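Local coordinates for protein beta-lactamase (Klebsiella pneumoniae, PDB 6KBY) that probably hydrolyses the beta-lactam ring of antibiotics as a class C enzyme, and here carries AMP bound covalently in its active-site pocket, at residues 67-72 and 343-348; 195-200 and 229-234; 204-209 and 326-331; 322-327 and 347-352. All coordinates share one frame; numbering follows the deposited sequence.

In the fold
Contacts 1, 3 and 4 supply residues of the AMP pocket; contact 2 supplies none. Contact 1 carries Ser71, whose OG is bonded to the phosphorus of AMP. Contact 4 carries Ser324, which grips the same ligand from strand 317-325. Their centres lie about 6 Å apart, and Glu68 OE1 is hydrogen-bonded to Thr325 OG1. Contact 3, about 7 Å from contact 4 between centres, shares Asn326, Gly327 and a water with it. Contact 2 stands further off, about 12 Å from contact 1 between centres. It joins contact 1 through the small sheet of strands 67-68 and 231-232. Contacts 2 and 4 do not touch: their centres are about 17 Å apart, their nearest atoms about 7 Å.

Contact 1 of 4, residues 67-72 and 343-348; sequences FEVGSL and VMLANK. With AMP (adenosine monophosphate), chain B.
Phe67 lies against Leu345 where the small three-stranded sheet meets the large antiparallel sheet of the class C beta-lactamase fold. Leu345 CB sits over one face of the ring, in a CH-pi contact 3.8 Å from the Phe67 ring centroid and 16° off the normal. The leucine continues past the ring rim, and its CD1 is 3.7 Å from Phe67 CD1. Phe67 CG is anti to its own carbonyl carbon (chi1 -66°), and the CA-CB bond points at strand 340-346. The far part of the ring then reaches the end of that strand, where Asn347 N lies at the edge, in the ring plane. The other branch of Leu345, CD2, meets Val69 CG1 at 3.9 Å. The two methyls of one leucine thus serve two residues of segment 67-72. A water lies within hydrogen-bonding distance of Glu68 O and Ala346 O and links the two backbones. A type II' turn from Val69 to Leu72 has Gly70 and Ser71 at its middle. Gly70 has positive phi, and its CA lies 3.7 Å from AMP O3'. Ser71 N donates to AMP O1P at 2.8 Å. The covalent bond runs from Ser71 OG to AMP P, 1.6 Å long.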
loop_
_atom_site.group_PDB
_atom_site.type_symbol
_atom_site.label_atom_id
_atom_site.label_comp_id
_atom_site.label_asym_id
_atom_site.label_seq_id
_atom_site.Cartn_x
_atom_site.Cartn_y
_atom_site.Cartn_z
ATOM N N PHE A 67 7.341 7.136 -8.958
ATOM C CA PHE A 67 7.753 7.301 -7.576
ATOM C C PHE A 67 7.819 5.930 -6.915
ATOM O O PHE A 67 7.022 5.038 -7.225
ATOM C CB PHE A 67 6.731 8.135 -6.780
ATOM C CG PHE A 67 6.614 9.578 -7.212
ATOM C CD1 PHE A 67 5.857 9.937 -8.322
ATOM C CD2 PHE A 67 7.204 10.583 -6.461
ATOM C CE1 PHE A 67 5.728 11.272 -8.692
ATOM C CE2 PHE A 67 7.081 11.916 -6.827
ATOM C CZ PHE A 67 6.339 12.260 -7.941
ATOM N N GLU A 68 8.759 5.769 -5.988
ATOM C CA GLU A 68 8.702 4.640 -5.074
ATOM C C GLU A 68 7.539 4.842 -4.120
ATOM O O GLU A 68 7.322 5.946 -3.609
ATOM C CB GLU A 68 9.996 4.549 -4.267
ATOM C CG GLU A 68 11.205 4.289 -5.142
ATOM C CD GLU A 68 12.540 4.399 -4.426
ATOM O OE1 GLU A 68 12.575 4.568 -3.189
ATOM O OE2 GLU A 68 13.572 4.318 -5.123
ATOM N N VAL A 69 6.791 3.773 -3.867
ATOM C CA VAL A 69 5.665 3.855 -2.952
ATOM C C VAL A 69 5.830 2.998 -1.711
ATOM O O VAL A 69 4.917 2.960 -0.876
ATOM C CB VAL A 69 4.320 3.597 -3.656
ATOM C CG1 VAL A 69 4.114 4.642 -4.745
ATOM C CG2 VAL A 69 4.265 2.192 -4.234
ATOM N N GLY A 70 6.980 2.349 -1.531
ATOM C CA GLY A 70 7.224 1.621 -0.301
ATOM C C GLY A 70 6.077 0.693 0.048
ATOM O O GLY A 70 5.670 -0.110 -0.789
ATOM N N SER A 71 5.480 0.838 1.235
ATOM C CA SER A 71 4.471 -0.118 1.703
ATOM C C SER A 71 3.131 -0.065 0.987
ATOM O O SER A 71 2.297 -0.938 1.259
ATOM C CB SER A 71 4.235 0.023 3.195
ATOM O OG SER A 71 5.416 -0.322 3.877
ATOM N N LEU A 72 2.868 0.893 0.095
ATOM C CA LEU A 72 1.715 0.671 -0.767
ATOM C C LEU A 72 1.861 -0.666 -1.461
ATOM O O LEU A 72 0.857 -1.309 -1.782
ATOM C CB LEU A 72 1.542 1.787 -1.793
ATOM C CG LEU A 72 1.272 3.180 -1.233
ATOM C CD1 LEU A 72 0.836 4.124 -2.338
ATOM C CD2 LEU A 72 0.232 3.096 -0.143
ATOM N N VAL A 343 -4.466 9.870 -4.200
ATOM C CA VAL A 343 -3.105 9.353 -4.179
ATOM C C VAL A 343 -2.183 10.556 -4.014
ATOM O O VAL A 343 -2.283 11.519 -4.782
ATOM C CB VAL A 343 -2.777 8.637 -5.503
ATOM C CG1 VAL A 343 -1.364 8.076 -5.475
ATOM C CG2 VAL A 343 -3.801 7.556 -5.813
ATOM N N MET A 344 -1.285 10.508 -3.029
ATOM C CA MET A 344 -0.301 11.567 -2.832
ATOM C C MET A 344 1.080 10.938 -2.870
ATOM O O MET A 344 1.408 10.129 -1.997
ATOM C CB MET A 344 -0.510 12.255 -1.485
ATOM C CG MET A 344 -1.819 13.006 -1.365
ATOM S SD MET A 344 -2.265 13.389 0.341
ATOM C CE MET A 344 -0.834 14.318 0.894
ATOM N N LEU A 345 1.886 11.319 -3.860
ATOM C CA LEU A 345 3.236 10.797 -4.016
ATOM C C LEU A 345 4.244 11.927 -3.877
ATOM O O LEU A 345 4.056 13.010 -4.441
ATOM C CB LEU A 345 3.416 10.144 -5.384
ATOM C CG LEU A 345 2.372 9.091 -5.753
ATOM C CD1 LEU A 345 2.702 8.473 -7.096
ATOM C CD2 LEU A 345 2.267 8.025 -4.676
ATOM N N ALA A 346 5.322 11.665 -3.143
ATOM C CA ALA A 346 6.386 12.635 -2.927
ATOM C C ALA A 346 7.730 11.928 -2.988
ATOM O O ALA A 346 7.856 10.768 -2.577
ATOM C CB ALA A 346 6.272 13.296 -1.551
ATOM N N ASN A 347 8.747 12.649 -3.467
ATOM C CA ASN A 347 10.124 12.158 -3.451
ATOM C C ASN A 347 10.931 12.698 -2.271
ATOM O O ASN A 347 12.139 12.975 -2.368
ATOM C CB ASN A 347 10.830 12.353 -4.791
ATOM C CG ASN A 347 10.985 13.803 -5.177
ATOM O OD1 ASN A 347 10.429 14.691 -4.527
ATOM N ND2 ASN A 347 11.723 14.053 -6.261
ATOM N N LYS A 348 10.259 12.834 -1.133
ATOM C CA LYS A 348 10.897 12.927 0.167
ATOM C C LYS A 348 9.962 12.252 1.157
ATOM O O LYS A 348 8.738 12.343 1.019
ATOM C CB LYS A 348 11.177 14.376 0.581
ATOM C CG LYS A 348 11.795 14.507 1.969
ATOM C CD LYS A 348 12.266 15.917 2.253
ATOM C CE LYS A 348 13.604 16.186 1.599
ATOM N NZ LYS A 348 14.703 15.433 2.275
HETATM P P AMP B . 6.182 0.810 4.623
HETATM O O1P AMP B . 6.447 1.926 3.661
HETATM O O2P AMP B . 5.403 1.110 5.876
HETATM O "O5'" AMP B . 7.541 0.074 4.990
HETATM C "C5'" AMP B . 8.452 -0.300 3.967
HETATM C "C4'" AMP B . 9.695 0.551 3.986
HETATM O "O4'" AMP B . 10.482 0.250 5.170
HETATM C "C3'" AMP B . 10.656 0.324 2.827
HETATM O "O3'" AMP B . 10.292 1.033 1.658
HETATM C "C2'" AMP B . 11.998 0.734 3.412
HETATM O "O2'" AMP B . 12.124 2.150 3.444
HETATM C "C1'" AMP B . 11.857 0.230 4.847
HETATM N N9 AMP B . 12.339 -1.158 4.987
HETATM C C8 AMP B . 11.568 -2.240 5.237
HETATM N N7 AMP B . 12.319 -3.370 5.310
HETATM C C5 AMP B . 13.601 -3.008 5.098
HETATM C C6 AMP B . 14.903 -3.706 5.040
HETATM N N6 AMP B . 14.981 -5.046 5.221
HETATM N N1 AMP B . 16.008 -2.963 4.792
HETATM C C2 AMP B . 15.939 -1.629 4.607
HETATM N N3 AMP B . 14.788 -0.930 4.648
HETATM C C4 AMP B . 13.608 -1.552 4.887
HETATM O O HOH W 1 5.986 8.468 -3.205
#

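Contact 2 of 4, residues 195-200 and 229-234; sequences LKVPAD and GIKTTS
Lys231 NZ is gripped by two backbone carbonyls, one from each segment. It donates to Leu195 O at 2.8 Å and to Gly229 O at 2.7 Å. Lys231 belongs to the middle strand of a small three-stranded antiparallel sheet, and Leu195 follows directly after the edge strand 193-194. The amine approaches both oxygens from outside their carbonyl planes. It is tilted 34° at Leu195 O and 21° at Gly229 O. The lysine chain bends at chi2 (88°) and is extended from there to the amine. This bend takes NZ back along its own segment, to the carbonyl of Gly229. The residue is buried, and these two oxygens satisfy two of the hydrogens of its amine. The two carbonyls are likely to offset its positive charge.

The aliphatic part of the same chain is also used. Val197 CG2 rests against its root, 3.9 Å from Lys231 CB, and the two side chains meet at a slant. Tyr205 packs on the lysine from outside the two segments.

Leu195 makes the apolar half of the contact. Its CA-CB bond leads away from segment 229-234, but the tip returns to it. Leu195 CD2 lies 3.7 Å from Gly229 C. Gly229 is about 7 Å from the bound AMP, so this end of the contact lies near the pocket. Ile230 N is held by Ser73 OG, outside both segments. The isoleucine side chain also starts away from Leu195, and its far methyl comes back to complete the packing, with Ile230 CD1 3.7 Å from Leu195 CD2.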
loop_
_atom_site.group_PDB
_atom_site.type_symbol
_atom_site.label_atom_id
_atom_site.label_comp_id
_atom_site.label_asym_id
_atom_site.label_seq_id
_atom_site.Cartn_x
_atom_site.Cartn_y
_atom_site.Cartn_z
ATOM N N LEU A 195 8.051 -3.563 -10.531
ATOM C CA LEU A 195 9.024 -3.914 -9.504
ATOM C C LEU A 195 10.446 -3.611 -9.953
ATOM O O LEU A 195 11.282 -3.242 -9.125
ATOM C CB LEU A 195 8.906 -5.395 -9.135
ATOM C CG LEU A 195 7.587 -5.781 -8.469
ATOM C CD1 LEU A 195 7.449 -7.291 -8.379
ATOM C CD2 LEU A 195 7.477 -5.150 -7.091
ATOM N N LYS A 196 10.733 -3.766 -11.246
ATOM C CA LYS A 196 12.014 -3.412 -11.855
ATOM C C LYS A 196 11.727 -2.439 -12.990
ATOM O O LYS A 196 11.114 -2.822 -13.992
ATOM C CB LYS A 196 12.695 -4.655 -12.431
ATOM C CG LYS A 196 13.331 -5.604 -11.438
ATOM C CD LYS A 196 13.939 -6.797 -12.176
ATOM C CE LYS A 196 14.633 -7.765 -11.231
ATOM N NZ LYS A 196 14.832 -9.104 -11.860
ATOM N N VAL A 197 12.180 -1.200 -12.848
ATOM C CA VAL A 197 11.903 -0.185 -13.872
ATOM C C VAL A 197 12.706 -0.509 -15.129
ATOM O O VAL A 197 13.932 -0.702 -15.044
ATOM C CB VAL A 197 12.247 1.208 -13.341
ATOM C CG1 VAL A 197 12.084 2.256 -14.431
ATOM C CG2 VAL A 197 11.384 1.546 -12.119
ATOM N N PRO A 198 12.076 -0.577 -16.298
ATOM C CA PRO A 198 12.804 -0.908 -17.529
ATOM C C PRO A 198 13.564 0.297 -18.074
ATOM O O PRO A 198 13.349 1.445 -17.677
ATOM C CB PRO A 198 11.686 -1.329 -18.489
ATOM C CG PRO A 198 10.492 -0.555 -18.024
ATOM C CD PRO A 198 10.623 -0.466 -16.523
ATOM N N ALA A 199 14.454 0.010 -19.033
ATOM C CA ALA A 199 15.422 1.007 -19.487
ATOM C C ALA A 199 14.744 2.229 -20.092
ATOM O O ALA A 199 15.235 3.357 -19.941
ATOM C CB ALA A 199 16.380 0.380 -20.501
ATOM N N ASP A 200 13.629 2.031 -20.794
ATOM C CA ASP A 200 12.941 3.142 -21.435
ATOM C C ASP A 200 12.153 4.001 -20.455
ATOM O O ASP A 200 11.613 5.035 -20.862
ATOM C CB ASP A 200 12.046 2.639 -22.576
ATOM C CG ASP A 200 10.891 1.781 -22.091
ATOM O OD1 ASP A 200 11.045 1.060 -21.084
ATOM O OD2 ASP A 200 9.819 1.824 -22.729
ATOM N N GLY A 229 8.459 -2.973 -2.989
ATOM C CA GLY A 229 9.155 -2.860 -4.260
ATOM C C GLY A 229 8.537 -2.028 -5.372
ATOM O O GLY A 229 9.223 -1.799 -6.372
ATOM N N ILE A 230 7.294 -1.565 -5.258
ATOM C CA ILE A 230 6.605 -0.972 -6.406
ATOM C C ILE A 230 7.109 0.441 -6.689
ATOM O O ILE A 230 7.238 1.270 -5.776
ATOM C CB ILE A 230 5.082 -0.982 -6.191
ATOM C CG1 ILE A 230 4.542 -2.418 -6.161
ATOM C CG2 ILE A 230 4.377 -0.142 -7.248
ATOM C CD1 ILE A 230 4.439 -3.091 -7.522
ATOM N N LYS A 231 7.350 0.725 -7.974
ATOM C CA LYS A 231 7.510 2.073 -8.505
ATOM C C LYS A 231 6.379 2.293 -9.500
ATOM O O LYS A 231 6.105 1.415 -10.323
ATOM C CB LYS A 231 8.856 2.226 -9.227
ATOM C CG LYS A 231 10.091 2.042 -8.350
ATOM C CD LYS A 231 10.504 0.560 -8.297
ATOM C CE LYS A 231 11.467 0.246 -7.190
ATOM N NZ LYS A 231 11.713 -1.196 -7.321
ATOM N N THR A 232 5.717 3.449 -9.428
ATOM C CA THR A 232 4.491 3.636 -10.196
ATOM C C THR A 232 4.196 5.126 -10.342
ATOM O O THR A 232 4.827 5.973 -9.707
ATOM C CB THR A 232 3.337 2.877 -9.530
ATOM O OG1 THR A 232 2.158 2.981 -10.327
ATOM C CG2 THR A 232 3.061 3.430 -8.150
ATOM N N THR A 233 3.230 5.430 -11.202
ATOM C CA THR A 233 2.766 6.796 -11.404
ATOM C C THR A 233 1.499 7.040 -10.592
ATOM O O THR A 233 0.772 6.111 -10.228
ATOM C CB THR A 233 2.451 7.069 -12.878
ATOM O OG1 THR A 233 1.328 6.270 -13.261
ATOM C CG2 THR A 233 3.648 6.757 -13.774
ATOM N N SER A 234 1.223 8.319 -10.337
ATOM C CA SER A 234 -0.027 8.654 -9.666
ATOM C C SER A 234 -1.235 8.251 -10.503
ATOM O O SER A 234 -2.267 7.857 -9.951
ATOM C CB SER A 234 -0.068 10.143 -9.342
ATOM O OG SER A 234 -0.063 10.909 -10.531
#

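Contact 3 of 4, residues 204-209 and 326-331; sequences NYAWGY and NGFGAY
Phe328 pushes the rim of its ring into the backbone of residues 206-208. This joins a strand of the large antiparallel sheet of the beta-lactamase fold to the short two-stranded sheet that contains strand 208-209.

The tight part lies between the ring and Gly208. Phe328 CE1 is 3.3 Å from Gly208 N and equally near to Gly208 CA. Ala206 O lies at the ring edge, in its plane, 3.4 Å from Phe328 CZ. That oxygen is also hydrogen-bonded to His217 NE2. On the other side of the rim, Ala206 CB is a looser neighbour, 4.1 Å from Phe328 CE2. Phe328 CG is anti to its own carbonyl carbon (chi1 -70°), which brings the ring onto segment 204-209 although the CA-CB bond does not point at it. Phe67 and Glu68 also pack against it.

Two glycines let the backbones come close. Gly208 and Gly327 have their CA atoms 3.8 Å apart. Neither residue has a side chain between the two backbones. Tyr209 N lies 3.2 Å from Gly327 O, but the place of that oxygen is less sure, so a bond there is doubtful.

The outer side is looser. Asn326 is exposed, and its side chain leads away, toward the AMP pocket that it helps to line. Trp207 is exposed too, and its indole stacks with His217. Here the carbonyls of Tyr209 and Asn326 do not meet directly. One water donates to both, 2.6 Å from Tyr209 O and 2.8 Å from Asn326 O.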
loop_
_atom_site.group_PDB
_atom_site.type_symbol
_atom_site.label_atom_id
_atom_site.label_comp_id
_atom_site.label_asym_id
_atom_site.label_seq_id
_atom_site.Cartn_x
_atom_site.Cartn_y
_atom_site.Cartn_z
ATOM N N ASN A 204 12.146 8.542 -16.363
ATOM C CA ASN A 204 10.957 8.967 -15.640
ATOM C C ASN A 204 11.001 8.605 -14.166
ATOM O O ASN A 204 10.081 8.971 -13.426
ATOM C CB ASN A 204 9.713 8.335 -16.263
ATOM C CG ASN A 204 9.415 8.883 -17.631
ATOM O OD1 ASN A 204 9.596 10.074 -17.887
ATOM N ND2 ASN A 204 8.959 8.018 -18.530
ATOM N N TYR A 205 12.028 7.893 -13.724
ATOM C CA TYR A 205 12.095 7.412 -12.351
ATOM C C TYR A 205 12.679 8.523 -11.486
ATOM O O TYR A 205 13.882 8.813 -11.549
ATOM C CB TYR A 205 12.939 6.141 -12.330
ATOM C CG TYR A 205 13.076 5.391 -11.016
ATOM C CD1 TYR A 205 12.373 5.759 -9.866
ATOM C CD2 TYR A 205 13.940 4.307 -10.934
ATOM C CE1 TYR A 205 12.545 5.055 -8.676
ATOM C CE2 TYR A 205 14.109 3.607 -9.767
ATOM C CZ TYR A 205 13.415 3.977 -8.641
ATOM O OH TYR A 205 13.611 3.253 -7.490
ATOM N N ALA A 206 11.818 9.166 -10.700
ATOM C CA ALA A 206 12.258 10.238 -9.821
ATOM C C ALA A 206 13.329 9.733 -8.868
ATOM O O ALA A 206 13.362 8.554 -8.507
ATOM C CB ALA A 206 11.075 10.741 -8.994
ATOM N N TRP A 207 14.209 10.641 -8.457
ATOM C CA TRP A 207 15.117 10.364 -7.359
ATOM C C TRP A 207 14.432 10.730 -6.050
ATOM O O TRP A 207 13.659 11.690 -5.991
ATOM C CB TRP A 207 16.425 11.140 -7.534
ATOM C CG TRP A 207 17.279 10.507 -8.581
ATOM C CD1 TRP A 207 17.334 10.828 -9.905
ATOM C CD2 TRP A 207 18.157 9.393 -8.398
ATOM N NE1 TRP A 207 18.215 9.991 -10.557
ATOM C CE2 TRP A 207 18.732 9.103 -9.652
ATOM C CE3 TRP A 207 18.513 8.616 -7.295
ATOM C CZ2 TRP A 207 19.654 8.068 -9.828
ATOM C CZ3 TRP A 207 19.435 7.593 -7.472
ATOM C CH2 TRP A 207 19.987 7.327 -8.728
ATOM N N GLY A 208 14.681 9.928 -5.023
ATOM C CA GLY A 208 14.248 10.281 -3.693
ATOM C C GLY A 208 15.318 11.065 -2.979
ATOM O O GLY A 208 16.496 10.962 -3.303
ATOM N N TYR A 209 14.918 11.867 -2.000
ATOM C CA TYR A 209 15.862 12.701 -1.265
ATOM C C TYR A 209 15.759 12.368 0.216
ATOM O O TYR A 209 14.703 12.563 0.830
ATOM C CB TYR A 209 15.653 14.185 -1.593
ATOM C CG TYR A 209 16.048 14.410 -3.035
ATOM C CD1 TYR A 209 15.140 14.210 -4.066
ATOM C CD2 TYR A 209 17.362 14.719 -3.371
ATOM C CE1 TYR A 209 15.517 14.346 -5.386
ATOM C CE2 TYR A 209 17.748 14.865 -4.686
ATOM C CZ TYR A 209 16.823 14.678 -5.691
ATOM O OH TYR A 209 17.197 14.810 -7.006
ATOM N N ASN A 326 13.414 5.369 2.115
ATOM C CA ASN A 326 14.317 6.396 2.628
ATOM C C ASN A 326 14.180 7.700 1.860
ATOM O O ASN A 326 14.444 8.773 2.412
ATOM C CB ASN A 326 15.768 5.921 2.578
ATOM C CG ASN A 326 16.085 4.908 3.649
ATOM O OD1 ASN A 326 15.306 4.704 4.572
ATOM N ND2 ASN A 326 17.248 4.275 3.539
ATOM N N GLY A 327 13.780 7.632 0.595
ATOM C CA GLY A 327 13.690 8.834 -0.203
ATOM C C GLY A 327 12.300 9.287 -0.611
ATOM O O GLY A 327 12.188 10.307 -1.288
ATOM N N PHE A 328 11.240 8.569 -0.218
ATOM C CA PHE A 328 9.905 8.817 -0.754
ATOM C C PHE A 328 8.834 8.677 0.321
ATOM O O PHE A 328 8.980 7.907 1.275
ATOM C CB PHE A 328 9.545 7.826 -1.871
ATOM C CG PHE A 328 10.310 8.020 -3.152
ATOM C CD1 PHE A 328 11.608 7.545 -3.290
ATOM C CD2 PHE A 328 9.711 8.639 -4.238
ATOM C CE1 PHE A 328 12.290 7.690 -4.484
ATOM C CE2 PHE A 328 10.395 8.793 -5.425
ATOM C CZ PHE A 328 11.687 8.320 -5.550
ATOM N N GLY A 329 7.725 9.390 0.119
ATOM C CA GLY A 329 6.584 9.301 1.012
ATOM C C GLY A 329 5.285 9.333 0.234
ATOM O O GLY A 329 5.050 10.269 -0.545
ATOM N N ALA A 330 4.438 8.322 0.450
ATOM C CA ALA A 330 3.227 8.104 -0.326
ATOM C C ALA A 330 2.042 7.843 0.597
ATOM O O ALA A 330 2.195 7.402 1.740
ATOM C CB ALA A 330 3.408 6.914 -1.277
ATOM N N TYR A 331 0.844 8.074 0.067
ATOM C CA TYR A 331 -0.377 7.786 0.809
ATOM C C TYR A 331 -1.519 7.595 -0.172
ATOM O O TYR A 331 -1.602 8.318 -1.169
ATOM C CB TYR A 331 -0.703 8.929 1.779
ATOM C CG TYR A 331 -1.931 8.716 2.647
ATOM C CD1 TYR A 331 -1.990 7.661 3.556
ATOM C CD2 TYR A 331 -3.015 9.588 2.588
ATOM C CE1 TYR A 331 -3.098 7.472 4.371
ATOM C CE2 TYR A 331 -4.125 9.398 3.393
ATOM C CZ TYR A 331 -4.160 8.346 4.287
ATOM O OH TYR A 331 -5.275 8.190 5.081
HETATM O O HOH W 2 13.315 11.290 2.586
#

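Contact 4 of 4, residues 322-327 and 347-352; sequences TGSTNG and NKNYSI. With AMP (adenosine monophosphate), chain B.
Asn349 reaches across to Ser324 and Thr325. Its CB lies 3.4 Å from Thr325 O. CG is anti to the backbone N (chi1 -179°), which carries the amide over Ser324, with Asn349 CG 3.8 Å from Ser324 CB. At the tip the two branches part. ND2 gives a weak hydrogen bond to Thr325 O, 3.1 Å long with an N-H...O angle of 132°, and also touches Ser324 CB. OD1 comes no nearer to Ser324 OG than 3.8 Å, and that hydroxyl is hydrogen-bonded to Arg355 instead. Strand 317-325 belongs to the large antiparallel sheet of the class C beta-lactamase fold and forms one wall of the pocket. Its backbone at Ser324 holds AMP twice. Ser324 N donates to AMP O1P at 2.7 Å, and AMP O3' donates to Ser324 O. Asn349 therefore packs on a residue that binds the ligand. Beside Asn326, a water accepts from Asn349 N and donates to Asn326 O. At the other end Ile352, the first residue of helix 352-364, covers Thr322. The two side chains cross at about a right angle, and Thr322 CG2 is 3.8 Å from Ile352 CG2.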
loop_
_atom_site.group_PDB
_atom_site.type_symbol
_atom_site.label_atom_id
_atom_site.label_comp_id
_atom_site.label_asym_id
_atom_site.label_seq_id
_atom_site.Cartn_x
_atom_site.Cartn_y
_atom_site.Cartn_z
ATOM N N THR A 322 -0.425 3.893 4.024
ATOM C CA THR A 322 0.785 4.686 3.882
ATOM C C THR A 322 1.901 3.853 3.256
ATOM O O THR A 322 1.928 2.621 3.352
ATOM C CB THR A 322 1.263 5.177 5.249
ATOM O OG1 THR A 322 1.359 4.057 6.136
ATOM C CG2 THR A 322 0.312 6.223 5.836
ATOM N N GLY A 323 2.856 4.550 2.648
ATOM C CA GLY A 323 4.059 3.885 2.190
ATOM C C GLY A 323 5.231 4.836 2.131
ATOM O O GLY A 323 5.067 6.005 1.765
ATOM N N SER A 324 6.420 4.351 2.485
ATOM C CA SER A 324 7.603 5.198 2.453
ATOM C C SER A 324 8.816 4.364 2.082
ATOM O O SER A 324 8.830 3.148 2.256
ATOM C CB SER A 324 7.889 5.854 3.811
ATOM O OG SER A 324 6.718 6.409 4.389
ATOM N N THR A 325 9.836 5.043 1.570
ATOM C CA THR A 325 11.199 4.530 1.521
ATOM C C THR A 325 12.102 5.617 2.091
ATOM O O THR A 325 11.635 6.684 2.499
ATOM C CB THR A 325 11.635 4.171 0.095
ATOM O OG1 THR A 325 11.677 5.370 -0.681
ATOM C CG2 THR A 325 10.681 3.168 -0.556
ATOM N N ASN A 326 13.414 5.369 2.115
ATOM C CA ASN A 326 14.317 6.396 2.628
ATOM C C ASN A 326 14.180 7.700 1.860
ATOM O O ASN A 326 14.444 8.773 2.412
ATOM C CB ASN A 326 15.768 5.921 2.578
ATOM C CG ASN A 326 16.085 4.908 3.649
ATOM O OD1 ASN A 326 15.306 4.704 4.572
ATOM N ND2 ASN A 326 17.248 4.275 3.539
ATOM N N GLY A 327 13.780 7.632 0.595
ATOM C CA GLY A 327 13.690 8.834 -0.203
ATOM C C GLY A 327 12.300 9.287 -0.611
ATOM O O GLY A 327 12.188 10.307 -1.288
ATOM N N ASN A 347 8.747 12.649 -3.467
ATOM C CA ASN A 347 10.124 12.158 -3.451
ATOM C C ASN A 347 10.931 12.698 -2.271
ATOM O O ASN A 347 12.139 12.975 -2.368
ATOM C CB ASN A 347 10.830 12.353 -4.791
ATOM C CG ASN A 347 10.985 13.803 -5.177
ATOM O OD1 ASN A 347 10.429 14.691 -4.527
ATOM N ND2 ASN A 347 11.723 14.053 -6.261
ATOM N N LYS A 348 10.259 12.834 -1.133
ATOM C CA LYS A 348 10.897 12.927 0.167
ATOM C C LYS A 348 9.962 12.252 1.157
ATOM O O LYS A 348 8.738 12.343 1.019
ATOM C CB LYS A 348 11.177 14.376 0.581
ATOM C CG LYS A 348 11.795 14.507 1.969
ATOM C CD LYS A 348 12.266 15.917 2.253
ATOM C CE LYS A 348 13.604 16.186 1.599
ATOM N NZ LYS A 348 14.703 15.433 2.275
ATOM N N ASN A 349 10.538 11.540 2.118
ATOM C CA ASN A 349 9.775 10.876 3.172
ATOM C C ASN A 349 9.467 11.916 4.245
ATOM O O ASN A 349 10.308 12.209 5.101
ATOM C CB ASN A 349 10.604 9.723 3.730
ATOM C CG ASN A 349 9.895 8.945 4.826
ATOM O OD1 ASN A 349 8.881 9.375 5.376
ATOM N ND2 ASN A 349 10.450 7.789 5.162
ATOM N N TYR A 350 8.265 12.481 4.201
ATOM C CA TYR A 350 7.800 13.440 5.193
ATOM C C TYR A 350 6.721 12.788 6.052
ATOM O O TYR A 350 6.153 11.755 5.693
ATOM C CB TYR A 350 7.303 14.728 4.518
ATOM C CG TYR A 350 6.041 14.536 3.711
ATOM C CD1 TYR A 350 6.062 13.901 2.472
ATOM C CD2 TYR A 350 4.821 14.982 4.195
ATOM C CE1 TYR A 350 4.899 13.714 1.747
ATOM C CE2 TYR A 350 3.658 14.798 3.473
ATOM C CZ TYR A 350 3.702 14.164 2.252
ATOM O OH TYR A 350 2.534 13.981 1.550
ATOM N N SER A 351 6.436 13.397 7.196
ATOM C CA SER A 351 5.737 12.670 8.249
ATOM C C SER A 351 4.316 12.268 7.861
ATOM O O SER A 351 3.594 12.985 7.161
ATOM C CB SER A 351 5.748 13.447 9.563
ATOM O OG SER A 351 5.045 14.664 9.443
ATOM N N ILE A 352 3.924 11.094 8.343
ATOM C CA ILE A 352 2.631 10.517 7.999
ATOM C C ILE A 352 1.479 11.406 8.449
ATOM O O ILE A 352 0.474 11.532 7.743
ATOM C CB ILE A 352 2.529 9.084 8.551
ATOM C CG1 ILE A 352 3.290 8.125 7.630
ATOM C CG2 ILE A 352 1.085 8.656 8.684
ATOM C CD1 ILE A 352 3.493 6.746 8.212
HETATM P P AMP B . 6.182 0.810 4.623
HETATM O O1P AMP B . 6.447 1.926 3.661
HETATM O O2P AMP B . 5.403 1.110 5.876
HETATM O "O5'" AMP B . 7.541 0.074 4.990
HETATM C "C5'" AMP B . 8.452 -0.300 3.967
HETATM C "C4'" AMP B . 9.695 0.551 3.986
HETATM O "O4'" AMP B . 10.482 0.250 5.170
HETATM C "C3'" AMP B . 10.656 0.324 2.827
HETATM O "O3'" AMP B . 10.292 1.033 1.658
HETATM C "C2'" AMP B . 11.998 0.734 3.412
HETATM O "O2'" AMP B . 12.124 2.150 3.444
HETATM C "C1'" AMP B . 11.857 0.230 4.847
HETATM N N9 AMP B . 12.339 -1.158 4.987
HETATM C C8 AMP B . 11.568 -2.240 5.237
HETATM N N7 AMP B . 12.319 -3.370 5.310
HETATM C C5 AMP B . 13.601 -3.008 5.098
HETATM C C6 AMP B . 14.903 -3.706 5.040
HETATM N N6 AMP B . 14.981 -5.046 5.221
HETATM N N1 AMP B . 16.008 -2.963 4.792
HETATM C C2 AMP B . 15.939 -1.629 4.607
HETATM N N3 AMP B . 14.788 -0.930 4.648
HETATM C C4 AMP B . 13.608 -1.552 4.887
HETATM O O HOH W 2 13.315 11.290 2.586
#